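Mitomycin biosynthesis 6-O-methyltransferase (Streptomyces lavendulae, PDB 3GWZ) methylates the 6-hydroxyl of 6-demethylmitomycins A and B with S-adenosyl-L-methionine as donor, giving the quinone methoxy group of mitomycins A and B. Local coordinates at residues H139-E144 with D158-T163; V271-H276 with R302-D307; I306-D311 with A358-I363. All blocks are in the same frame, centred on the assembly; numbering follows the deposited sequence.

Interactions 2 and 3 are neighbours in one mixed sheet, with centres about 12 Å apart. Strand 302-308 is common to both, and they share Ile306 and Asp307. Interaction 2 pairs that strand with 271-275 and carries Lys275 and His276 of the S-adenosyl-L-homocysteine pocket. Interaction 3 pairs it with 361-368 on its other side and carries Asn308, a substrate-binding residue. The two meet where His276 CE1 packs 3.3 Å from Asn308 OD1. Interaction 1 is remote. Its centre lies about 30 Å from that of interaction 2 and about 28 Å from that of interaction 3. It joins two helices away from the annotated sites, beside the second subunit.

Interaction 1. Residues H139-E144 with D158-T163; sequences HWRAWE and DVANGT
Arg141 holds CG opposite its backbone N (chi1 -162°), which carries its aliphatic part out over Ala160 and Asn161. The chain runs on extended to CD and bends there (chi3 -69°), and CD of Arg141 comes 3.3 Å from Ala160 O. CG of Arg141 packs on Ala160 CB at 3.8 Å. Asn161 has CG beside its own backbone N, and its amide crosses the start of the arginine chain at a slant, with Asn161 OD1 3.8 Å from Arg141 CB. The amide and guanidinium planes are 47° apart, and no direct hydrogen bond crosses between the segments.

The close approach is at Ala160, whose CB points at the other helix. Ala160 CB meets Arg141 O at 3.2 Å and lies 4.0 Å from Ala142 CA. A water supplies the polar link. It sits at the edge of the guanidinium, in its plane, accepts from Arg141 NH1 at 3.1 Å and donates to Ala160 O at 2.6 Å. The other nitrogens of Arg141 serve the dimer, outside these two segments. NE forms a salt bridge with Glu144 of the second subunit, and Glu144 of this chain returns the same kind of bridge to Arg141 of that subunit. Asn161 ND2 is used within the chain, by the carbonyl of Trp138. Just beyond, Gly162 takes positive phi and ends helix 157-161, its N still bonded to Asp158 O.

The contact thus sets helix 157-161 against helix 137-144, which lies at the homodimer interface. One arginine both packs on the neighbouring helix and pairs with the second subunit. Reciprocal Arg141-Glu144 bridges of this kind belong to the homodimer interface, consistent with the dimeric build of the COMT subfamily.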
# COMPACT_ATOMS: atom_id res chain seq x y z
N HIS A 139 7.42 13.93 -21.24
CA HIS A 139 8.72 13.29 -21.07
C HIS A 139 9.03 12.53 -22.37
O HIS A 139 10.04 12.78 -23.02
CB HIS A 139 8.65 12.34 -19.87
CG HIS A 139 9.97 11.76 -19.46
ND1 HIS A 139 10.68 10.87 -20.25
CD2 HIS A 139 10.69 11.90 -18.32
CE1 HIS A 139 11.79 10.52 -19.62
NE2 HIS A 139 11.82 11.12 -18.45
N TRP A 140 8.14 11.62 -22.76
CA TRP A 140 8.30 10.89 -24.01
C TRP A 140 8.49 11.84 -25.20
O TRP A 140 9.27 11.56 -26.11
CB TRP A 140 7.09 9.98 -24.25
CG TRP A 140 7.20 8.98 -25.38
CD1 TRP A 140 6.70 9.12 -26.65
CD2 TRP A 140 7.80 7.68 -25.33
NE1 TRP A 140 6.98 8.00 -27.39
CE2 TRP A 140 7.65 7.10 -26.61
CE3 TRP A 140 8.47 6.96 -24.33
CZ2 TRP A 140 8.14 5.83 -26.91
CZ3 TRP A 140 8.96 5.70 -24.64
CH2 TRP A 140 8.79 5.14 -25.92
N ARG A 141 7.78 12.97 -25.21
CA ARG A 141 7.88 13.87 -26.36
C ARG A 141 9.23 14.57 -26.47
O ARG A 141 9.67 14.92 -27.57
CB ARG A 141 6.75 14.90 -26.43
CG ARG A 141 6.64 15.50 -27.83
CD ARG A 141 5.48 16.45 -28.02
NE ARG A 141 4.19 15.77 -27.98
CZ ARG A 141 3.19 16.03 -28.81
NH1 ARG A 141 3.32 16.95 -29.76
NH2 ARG A 141 2.04 15.36 -28.69
N ALA A 142 9.90 14.79 -25.35
CA ALA A 142 11.24 15.36 -25.42
C ALA A 142 12.15 14.43 -26.21
O ALA A 142 13.00 14.88 -26.99
CB ALA A 142 11.80 15.63 -24.01
N TRP A 143 11.96 13.12 -26.03
CA TRP A 143 12.73 12.11 -26.77
C TRP A 143 12.36 12.07 -28.25
O TRP A 143 13.20 11.74 -29.10
CB TRP A 143 12.56 10.72 -26.13
CG TRP A 143 13.31 10.66 -24.84
CD1 TRP A 143 12.81 10.87 -23.59
CD2 TRP A 143 14.71 10.45 -24.69
NE1 TRP A 143 13.82 10.79 -22.66
CE2 TRP A 143 15.00 10.52 -23.31
CE3 TRP A 143 15.76 10.19 -25.59
CZ2 TRP A 143 16.29 10.35 -22.80
CZ3 TRP A 143 17.04 10.02 -25.08
CH2 TRP A 143 17.30 10.10 -23.70
N GLU A 144 11.12 12.40 -28.56
CA GLU A 144 10.68 12.52 -29.95
C GLU A 144 11.64 13.43 -30.71
O GLU A 144 11.97 13.17 -31.86
CB GLU A 144 9.27 13.10 -29.99
CG GLU A 144 8.67 13.23 -31.40
CD GLU A 144 7.45 14.12 -31.39
OE1 GLU A 144 6.41 13.72 -30.83
OE2 GLU A 144 7.54 15.25 -31.93
N ASP A 158 12.01 21.95 -24.90
CA ASP A 158 11.35 23.19 -25.27
C ASP A 158 10.68 23.09 -26.64
O ASP A 158 9.51 23.46 -26.80
CB ASP A 158 12.35 24.36 -25.23
CG ASP A 158 13.12 24.45 -23.90
OD1 ASP A 158 13.71 23.44 -23.45
OD2 ASP A 158 13.15 25.55 -23.30
N VAL A 159 11.40 22.58 -27.62
CA VAL A 159 10.83 22.50 -28.95
C VAL A 159 9.68 21.48 -28.99
O VAL A 159 8.68 21.67 -29.69
CB VAL A 159 11.91 22.19 -30.01
CG1 VAL A 159 12.34 20.74 -29.93
CG2 VAL A 159 11.40 22.53 -31.40
N ALA A 160 9.79 20.42 -28.20
CA ALA A 160 8.76 19.39 -28.16
C ALA A 160 7.49 19.87 -27.45
O ALA A 160 6.37 19.62 -27.91
CB ALA A 160 9.31 18.14 -27.47
N ASN A 161 7.66 20.55 -26.33
CA ASN A 161 6.55 20.84 -25.44
C ASN A 161 6.13 22.31 -25.34
O ASN A 161 5.16 22.63 -24.67
CB ASN A 161 6.87 20.30 -24.05
CG ASN A 161 7.04 18.80 -24.04
OD1 ASN A 161 6.15 18.08 -24.47
ND2 ASN A 161 8.20 18.32 -23.57
N GLY A 162 6.88 23.19 -25.98
CA GLY A 162 6.51 24.60 -26.04
C GLY A 162 6.83 25.36 -24.77
O GLY A 162 6.37 26.48 -24.58
N THR A 163 7.61 24.74 -23.89
CA THR A 163 8.02 25.36 -22.63
C THR A 163 9.24 24.59 -22.11
O THR A 163 9.50 23.48 -22.56
CB THR A 163 6.89 25.34 -21.57
OG1 THR A 163 7.26 26.15 -20.45
CG2 THR A 163 6.62 23.92 -21.07
O HOH W 1 5.37 19.28 -30.29

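Interaction 2. Residues V271-H276 with R302-D307; sequences VYLIKH and RLLVID. With SAH (S-adenosyl-L-homocysteine), chain G.
Strands 271-275 and 302-308 are the two parallel strands of a beta-alpha-beta unit in the methyltransferase sheet, joined through helix 283-296. The axes of segments 271-275 and 302-307 come within 4.7 Å. Five backbone hydrogen bonds link them in a parallel ladder, from Tyr272 N to Arg302 O (2.8 Å) at one end to His276 N to Ile306 O (2.9 Å) at the other.

On one face, Ile274 and Val305 lie side by side and point the same way, with their CG2 atoms 3.7 Å apart. Leu303 CD1 covers Tyr272 CB on the same face, which helix 283-296 packs against. On the other face, Lys275 crosses Ile306, its CD 3.7 Å from Ile306 CG2. Lys275 starts with CG opposite the backbone N (chi1 175°) and bends twice near its end, so that NZ reaches OXT of S-adenosyl-L-homocysteine at 2.7 Å. Lys275 O accepts from the amino N of the same ligand at 2.8 Å. NZ is also held by Glu190 and Ser187.

Past the strand end, His276 ND1 donates to Asp307 OD1 at 2.8 Å (155° at the hydrogen). The donor stands 49° above the carboxylate plane, yet the oxygen is close to the ring plane. Glu190 binds NE2, so both ring nitrogens are held. Ligand groups gathered at the C-terminal ends of parallel strands are characteristic of the Rossmann-like class I methyltransferase fold.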
# COMPACT_ATOMS: atom_id res chain seq x y z
N VAL A 271 29.86 24.64 5.52
CA VAL A 271 29.87 23.70 4.41
C VAL A 271 28.70 23.96 3.48
O VAL A 271 27.56 24.16 3.91
CB VAL A 271 29.89 22.23 4.91
CG1 VAL A 271 28.67 21.94 5.78
CG2 VAL A 271 29.96 21.25 3.73
N TYR A 272 29.00 24.01 2.18
CA TYR A 272 27.97 24.13 1.16
C TYR A 272 27.85 22.80 0.43
O TYR A 272 28.86 22.14 0.17
CB TYR A 272 28.31 25.26 0.18
CG TYR A 272 28.23 26.62 0.84
CD1 TYR A 272 27.08 27.38 0.76
CD2 TYR A 272 29.30 27.11 1.58
CE1 TYR A 272 26.99 28.61 1.38
CE2 TYR A 272 29.23 28.35 2.20
CZ TYR A 272 28.08 29.09 2.10
OH TYR A 272 28.00 30.33 2.72
N LEU A 273 26.63 22.40 0.11
CA LEU A 273 26.42 21.15 -0.60
C LEU A 273 25.63 21.45 -1.87
O LEU A 273 24.73 22.28 -1.86
CB LEU A 273 25.66 20.15 0.27
CG LEU A 273 26.36 19.64 1.53
CD1 LEU A 273 26.25 20.66 2.64
CD2 LEU A 273 25.75 18.33 1.98
N ILE A 274 25.98 20.78 -2.95
CA ILE A 274 25.28 20.95 -4.23
C ILE A 274 25.28 19.61 -4.97
O ILE A 274 26.29 19.19 -5.52
CB ILE A 274 25.89 22.12 -5.06
CG1 ILE A 274 25.03 22.43 -6.29
CG2 ILE A 274 27.34 21.83 -5.46
CD1 ILE A 274 25.33 23.81 -6.90
N LYS A 275 24.15 18.93 -4.93
CA LYS A 275 24.07 17.54 -5.39
C LYS A 275 23.12 17.45 -6.57
O LYS A 275 21.97 17.86 -6.47
CB LYS A 275 23.56 16.64 -4.25
CG LYS A 275 23.33 15.19 -4.65
CD LYS A 275 23.20 14.27 -3.43
CE LYS A 275 21.81 14.32 -2.79
NZ LYS A 275 20.74 13.70 -3.64
N HIS A 276 23.62 16.90 -7.68
CA HIS A 276 22.85 16.71 -8.90
C HIS A 276 22.21 18.01 -9.38
O HIS A 276 21.08 18.03 -9.86
CB HIS A 276 21.79 15.61 -8.71
CG HIS A 276 22.37 14.25 -8.47
ND1 HIS A 276 23.46 13.78 -9.18
CD2 HIS A 276 22.02 13.27 -7.62
CE1 HIS A 276 23.75 12.56 -8.76
NE2 HIS A 276 22.89 12.22 -7.82
N ARG A 302 34.00 24.82 3.18
CA ARG A 302 34.17 23.77 2.18
C ARG A 302 32.92 23.66 1.31
O ARG A 302 31.80 23.87 1.79
CB ARG A 302 34.49 22.43 2.85
CG ARG A 302 35.88 22.36 3.49
CD ARG A 302 36.97 22.61 2.45
NE ARG A 302 38.32 22.44 2.99
CZ ARG A 302 39.11 23.43 3.39
NH1 ARG A 302 38.68 24.69 3.33
NH2 ARG A 302 40.32 23.17 3.86
N LEU A 303 33.12 23.35 0.04
CA LEU A 303 32.01 23.08 -0.87
C LEU A 303 32.09 21.63 -1.30
O LEU A 303 33.16 21.15 -1.69
CB LEU A 303 32.09 23.98 -2.11
CG LEU A 303 31.20 23.60 -3.29
CD1 LEU A 303 29.73 23.66 -2.91
CD2 LEU A 303 31.46 24.53 -4.48
N LEU A 304 30.96 20.92 -1.20
CA LEU A 304 30.88 19.55 -1.70
C LEU A 304 30.03 19.50 -2.96
O LEU A 304 28.80 19.60 -2.89
CB LEU A 304 30.27 18.61 -0.65
CG LEU A 304 30.89 18.63 0.75
CD1 LEU A 304 30.24 17.55 1.62
CD2 LEU A 304 32.40 18.43 0.67
N VAL A 305 30.67 19.36 -4.10
CA VAL A 305 29.95 19.10 -5.32
C VAL A 305 29.69 17.59 -5.37
O VAL A 305 30.62 16.80 -5.41
CB VAL A 305 30.72 19.57 -6.57
CG1 VAL A 305 30.04 19.03 -7.83
CG2 VAL A 305 30.77 21.08 -6.60
N ILE A 306 28.43 17.20 -5.32
CA ILE A 306 28.07 15.79 -5.27
C ILE A 306 27.36 15.43 -6.57
O ILE A 306 26.22 15.83 -6.79
CB ILE A 306 27.20 15.49 -4.04
CG1 ILE A 306 27.94 15.94 -2.78
CG2 ILE A 306 26.85 14.00 -3.97
CD1 ILE A 306 27.09 15.97 -1.52
N ASP A 307 28.03 14.70 -7.44
CA ASP A 307 27.43 14.44 -8.74
C ASP A 307 27.98 13.18 -9.40
O ASP A 307 28.87 12.52 -8.85
CB ASP A 307 27.57 15.66 -9.67
CG ASP A 307 26.24 16.07 -10.31
OD1 ASP A 307 25.45 15.16 -10.65
OD2 ASP A 307 25.99 17.29 -10.47
N SAH G . 19.71 18.36 -4.81
CA SAH G . 18.44 17.58 -5.03
CB SAH G . 17.70 17.97 -6.33
CG SAH G . 18.48 17.80 -7.65
SD SAH G . 17.45 18.16 -9.07
C SAH G . 18.76 16.11 -5.06
O SAH G . 17.85 15.29 -4.92
OXT SAH G . 19.93 15.71 -5.20
C5' SAH G . 17.94 19.84 -9.38
C4' SAH G . 17.20 20.88 -8.52
O4' SAH G . 17.56 22.25 -8.84
C3' SAH G . 15.67 20.85 -8.59
O3' SAH G . 15.15 20.46 -7.30
C2' SAH G . 15.23 22.28 -8.91
O2' SAH G . 14.12 22.74 -8.13
C1' SAH G . 16.44 23.09 -8.50
N9 SAH G . 16.61 24.37 -9.23
C8 SAH G . 16.59 24.53 -10.57
N7 SAH G . 16.82 25.83 -10.90
C5 SAH G . 17.01 26.50 -9.73
C6 SAH G . 17.32 27.89 -9.35
N6 SAH G . 17.45 28.83 -10.32
N1 SAH G . 17.43 28.18 -8.02
C2 SAH G . 17.29 27.24 -7.08
N3 SAH G . 17.02 25.95 -7.36
C4 SAH G . 16.87 25.53 -8.64
O HOH W 2 25.87 19.16 -8.43

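Interaction 3. Residues I306-D311 with A358-I363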
# COMPACT_ATOMS: atom_id res chain seq x y z
N ILE A 306 28.43 17.20 -5.32
CA ILE A 306 28.07 15.79 -5.27
C ILE A 306 27.36 15.43 -6.57
O ILE A 306 26.22 15.83 -6.79
CB ILE A 306 27.20 15.49 -4.04
CG1 ILE A 306 27.94 15.94 -2.78
CG2 ILE A 306 26.85 14.00 -3.97
CD1 ILE A 306 27.09 15.97 -1.52
N ASP A 307 28.03 14.70 -7.44
CA ASP A 307 27.43 14.44 -8.74
C ASP A 307 27.98 13.18 -9.40
O ASP A 307 28.87 12.52 -8.85
CB ASP A 307 27.57 15.66 -9.67
CG ASP A 307 26.24 16.07 -10.31
OD1 ASP A 307 25.45 15.16 -10.65
OD2 ASP A 307 25.99 17.29 -10.47
N ASN A 308 27.41 12.84 -10.55
CA ASN A 308 27.87 11.71 -11.32
C ASN A 308 29.15 12.13 -12.03
O ASN A 308 29.15 13.13 -12.74
CB ASN A 308 26.78 11.29 -12.32
CG ASN A 308 25.44 11.03 -11.64
OD1 ASN A 308 25.38 10.40 -10.59
ND2 ASN A 308 24.36 11.52 -12.24
N LEU A 309 30.24 11.41 -11.82
CA LEU A 309 31.48 11.74 -12.51
C LEU A 309 31.79 10.75 -13.61
O LEU A 309 31.69 9.54 -13.41
CB LEU A 309 32.66 11.83 -11.54
CG LEU A 309 32.99 13.26 -11.08
CD1 LEU A 309 31.78 13.91 -10.46
CD2 LEU A 309 34.15 13.26 -10.11
N ILE A 310 32.16 11.27 -14.78
CA ILE A 310 32.57 10.46 -15.91
C ILE A 310 34.04 10.09 -15.77
O ILE A 310 34.90 10.97 -15.71
CB ILE A 310 32.42 11.23 -17.22
CG1 ILE A 310 30.95 11.60 -17.45
CG2 ILE A 310 33.01 10.44 -18.40
CD1 ILE A 310 30.05 10.40 -17.60
N ASP A 311 34.32 8.79 -15.72
CA ASP A 311 35.69 8.32 -15.69
C ASP A 311 36.06 7.69 -17.03
O ASP A 311 35.41 7.94 -18.05
CB ASP A 311 35.93 7.34 -14.53
CG ASP A 311 35.08 6.09 -14.63
OD1 ASP A 311 34.54 5.80 -15.72
OD2 ASP A 311 34.96 5.37 -13.61
N ALA A 358 27.47 2.96 -4.54
CA ALA A 358 27.65 2.41 -5.88
C ALA A 358 27.29 3.43 -6.95
O ALA A 358 26.65 4.44 -6.67
CB ALA A 358 26.81 1.15 -6.05
N GLY A 359 27.71 3.17 -8.18
CA GLY A 359 27.44 4.06 -9.30
C GLY A 359 28.58 5.01 -9.57
O GLY A 359 29.71 4.79 -9.13
N PRO A 360 28.29 6.09 -10.29
CA PRO A 360 29.30 7.09 -10.62
C PRO A 360 29.32 8.27 -9.65
O PRO A 360 30.12 9.17 -9.83
CB PRO A 360 28.85 7.60 -11.99
CG PRO A 360 27.47 7.04 -12.22
CD PRO A 360 27.02 6.35 -10.99
N VAL A 361 28.45 8.27 -8.65
CA VAL A 361 28.39 9.43 -7.76
C VAL A 361 29.66 9.57 -6.95
O VAL A 361 30.14 8.60 -6.35
CB VAL A 361 27.22 9.35 -6.78
CG1 VAL A 361 27.21 10.61 -5.91
CG2 VAL A 361 25.90 9.21 -7.53
N ARG A 362 30.22 10.77 -6.91
CA ARG A 362 31.36 11.05 -6.06
C ARG A 362 31.15 12.34 -5.30
O ARG A 362 30.34 13.18 -5.71
CB ARG A 362 32.67 11.11 -6.87
CG ARG A 362 33.18 9.75 -7.32
CD ARG A 362 34.60 9.80 -7.87
NE ARG A 362 35.61 9.92 -6.81
CZ ARG A 362 36.09 8.89 -6.12
NH1 ARG A 362 35.64 7.67 -6.33
NH2 ARG A 362 37.02 9.09 -5.19
N ILE A 363 31.86 12.50 -4.19
CA ILE A 363 31.84 13.74 -3.43
C ILE A 363 33.13 14.48 -3.74
O ILE A 363 34.20 13.98 -3.44
CB ILE A 363 31.76 13.48 -1.91
CG1 ILE A 363 30.47 12.77 -1.54
CG2 ILE A 363 31.88 14.80 -1.13
CD1 ILE A 363 30.52 12.05 -0.21
O HOH W 3 32.70 8.14 -10.91
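Arg362 lies across Leu309 at about a right angle. Its CB is 4.2 Å from Leu309 CD2. CG carries the chain outward, and CD comes back to the same methyl at 4.1 Å. The chain then bends (chi3 76°), and NE is hydrogen-bonded to Ser353 OG on strand 348-355. Beyond NE, CZ with NH1 and NH2 leads away from Leu309. The backbone of Arg362 forms a hydrogen-bonded antiparallel pair with Asp307. Arg362 N donates to Asp307 O at 2.9 Å, while the return bond from Asp307 N to Arg362 O is longer, 3.3 Å. Strand 361-368 thus runs antiparallel to 302-308; with 348-355 on its other side, the sheet has the 3-2-1-4-5-7-6 order of class I methyltransferases.

On the opposite face of the sheet from Arg362, Val361 is flanked by two residues of the other strand. Its CG1 packs on Ile306 CG2 at 3.9 Å, and its CG2 touches Asn308 OD1 at 3.3 Å. Asn308 binds substrate, and its ND2 is held by Glu333. Next to the Asn308-Val361 pair, Leu309 N donates to Pro360 O at 3.0 Å, coming in 45° above the carbonyl plane. A water donates to both Leu309 O and Pro360 O.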